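PDB 4GOQ: hypothetical protein, which is a small Caulobacter crescentus protein of unknown function in the DUF1491 family, built of helices and a mixed beta sheet. Local coordinates for residues A[37-42]-A[93-98]. Sequence-based numbering, arbitrary orientation.
Sequences VLVKAV and VEIEDR
The carboxylate of Glu94 is a flat group that Lys40 meets from above its plane. Lys40 NZ sits 2.8 Å from Glu94 OE2 in a salt bridge, 48° out of the carboxylate plane. Toward the edge of the group, Val42 CG2 lies 4.0 Å from the same Glu94 OE2. Lys40 and Glu94 run side by side and point the same way. Both have CG anti to the backbone N (chi1 -177° and -174°) and extended chains, which brings the ammonium level with the carboxylate. The lysine methylenes also graze it, with Lys40 CD 3.4 Å from Glu94 OE2. Lys40 NZ is bridged to Asp77 and Glu73 as well, so three acids share one ammonium. A methionine in place of Lys40 would probably leave the carboxylates of Glu94, Asp77 and Glu73 without their shared positive partner. On the same side of the sheet as Lys40 and Glu94, Val42 CB packs on Glu96 CG at 3.8 Å.

The opposite side of the sheet carries Val39, Ala41, Val93 and Ile95. Here Val39 CG1 meets Ile95 CD1 at 4.0 Å, and Val37 CG1 approaches Val93 CG2.

The backbones pair as parallel strands. Lys40 N binds Val93 O at 2.8 Å, and Lys40 O accepts from Ile95 N. Val42 repeats this pattern, donating to Ile95 O at 2.7 Å and accepting from Asp97 N. Leu38 O receives Val93 N at the start.

Both are inner strands of a five-stranded mixed sheet; 37-43 is the middle one. Strand 48-56 flanks 37-42 and strand 23-28 flanks 93-97, both antiparallel. Helix 6-19 covers the apolar face through Val10 on Val93 and Leu13 on Ile95. On the opposite face, Asp77 of helix 74-86 meets Lys40.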
loop_
_atom_site.group_PDB
_atom_site.type_symbol
_atom_site.label_atom_id
_atom_site.label_comp_id
_atom_site.label_asym_id
_atom_site.label_seq_id
_atom_site.Cartn_x
_atom_site.Cartn_y
_atom_site.Cartn_z
ATOM N N VAL A 37 6.922 -2.112 0.735
ATOM C CA VAL A 37 5.502 -2.073 1.095
ATOM C C VAL A 37 4.610 -2.004 -0.151
ATOM O O VAL A 37 4.904 -1.250 -1.077
ATOM C CB VAL A 37 5.161 -0.869 2.037
ATOM C CG1 VAL A 37 3.684 -0.882 2.446
ATOM C CG2 VAL A 37 6.044 -0.841 3.290
ATOM N N LEU A 38 3.525 -2.806 -0.150
ATOM C CA LEU A 38 2.430 -2.743 -1.109
ATOM C C LEU A 38 1.240 -2.201 -0.364
ATOM O O LEU A 38 0.912 -2.724 0.690
ATOM C CB LEU A 38 2.050 -4.115 -1.715
ATOM C CG LEU A 38 2.905 -4.748 -2.789
ATOM C CD1 LEU A 38 2.175 -5.983 -3.357
ATOM C CD2 LEU A 38 3.219 -3.762 -3.940
ATOM N N VAL A 39 0.557 -1.202 -0.913
ATOM C CA VAL A 39 -0.646 -0.672 -0.282
ATOM C C VAL A 39 -1.827 -0.919 -1.209
ATOM O O VAL A 39 -1.803 -0.471 -2.348
ATOM C CB VAL A 39 -0.520 0.835 0.083
ATOM C CG1 VAL A 39 -1.825 1.372 0.685
ATOM C CG2 VAL A 39 0.652 1.075 1.022
ATOM N N LYS A 40 -2.842 -1.628 -0.713
ATOM C CA LYS A 40 -4.089 -1.882 -1.440
ATOM C C LYS A 40 -5.147 -0.954 -0.876
ATOM O O LYS A 40 -5.527 -1.112 0.274
ATOM C CB LYS A 40 -4.509 -3.348 -1.282
ATOM C CG LYS A 40 -5.781 -3.699 -2.078
ATOM C CD LYS A 40 -6.138 -5.164 -1.716
ATOM C CE LYS A 40 -7.395 -5.639 -2.325
ATOM N NZ LYS A 40 -7.825 -6.925 -1.690
ATOM N N ALA A 41 -5.611 0.025 -1.666
ATOM C CA ALA A 41 -6.618 0.980 -1.206
ATOM C C ALA A 41 -7.959 0.630 -1.842
ATOM O O ALA A 41 -8.085 0.652 -3.058
ATOM C CB ALA A 41 -6.192 2.400 -1.559
ATOM N N VAL A 42 -8.925 0.235 -1.022
ATOM C CA VAL A 42 -10.239 -0.199 -1.498
ATOM C C VAL A 42 -11.238 0.917 -1.267
ATOM O O VAL A 42 -11.362 1.403 -0.136
ATOM C CB VAL A 42 -10.704 -1.534 -0.824
ATOM C CG1 VAL A 42 -12.100 -1.952 -1.311
ATOM C CG2 VAL A 42 -9.696 -2.657 -1.060
ATOM N N VAL A 93 -0.354 -3.808 3.047
ATOM C CA VAL A 93 -1.262 -3.057 3.900
ATOM C C VAL A 93 -2.540 -2.856 3.134
ATOM O O VAL A 93 -2.500 -2.388 1.990
ATOM C CB VAL A 93 -0.652 -1.699 4.372
ATOM C CG1 VAL A 93 -1.686 -0.907 5.166
ATOM C CG2 VAL A 93 0.615 -1.919 5.222
ATOM N N GLU A 94 -3.672 -3.245 3.728
ATOM C CA GLU A 94 -4.957 -3.077 3.037
ATOM C C GLU A 94 -5.741 -2.006 3.776
ATOM O O GLU A 94 -5.812 -2.016 5.007
ATOM C CB GLU A 94 -5.715 -4.435 2.975
ATOM C CG GLU A 94 -6.987 -4.400 2.155
ATOM C CD GLU A 94 -7.541 -5.774 1.807
ATOM O OE1 GLU A 94 -7.217 -6.749 2.520
ATOM O OE2 GLU A 94 -8.306 -5.878 0.823
ATOM N N ILE A 95 -6.239 -1.018 3.023
ATOM C CA ILE A 95 -6.998 0.087 3.578
ATOM C C ILE A 95 -8.359 0.104 2.895
ATOM O O ILE A 95 -8.437 0.166 1.668
ATOM C CB ILE A 95 -6.234 1.438 3.423
ATOM C CG1 ILE A 95 -4.866 1.419 4.204
ATOM C CG2 ILE A 95 -7.124 2.613 3.866
ATOM C CD1 ILE A 95 -3.964 2.508 3.881
ATOM N N GLU A 96 -9.417 0.054 3.692
ATOM C CA GLU A 96 -10.781 0.087 3.211
ATOM C C GLU A 96 -11.405 1.388 3.670
ATOM O O GLU A 96 -11.553 1.633 4.867
ATOM C CB GLU A 96 -11.558 -1.133 3.688
ATOM C CG GLU A 96 -11.320 -2.373 2.844
ATOM C CD GLU A 96 -12.058 -3.604 3.331
ATOM O OE1 GLU A 96 -11.577 -4.247 4.292
ATOM O OE2 GLU A 96 -13.115 -3.931 2.745
ATOM N N ASP A 97 -11.699 2.264 2.713
ATOM C CA ASP A 97 -12.202 3.582 3.029
ATOM C C ASP A 97 -13.399 3.926 2.169
ATOM O O ASP A 97 -13.428 3.585 0.983
ATOM C CB ASP A 97 -11.082 4.624 2.833
ATOM C CG ASP A 97 -11.492 6.046 3.171
ATOM O OD1 ASP A 97 -11.803 6.313 4.358
ATOM O OD2 ASP A 97 -11.480 6.896 2.258
ATOM N N ARG A 98 -14.381 4.619 2.779
ATOM C CA ARG A 98 -15.611 5.086 2.147
ATOM C C ARG A 98 -15.311 5.940 0.904
ATOM O O ARG A 98 -16.068 5.878 -0.056
ATOM C CB ARG A 98 -16.435 5.899 3.153
#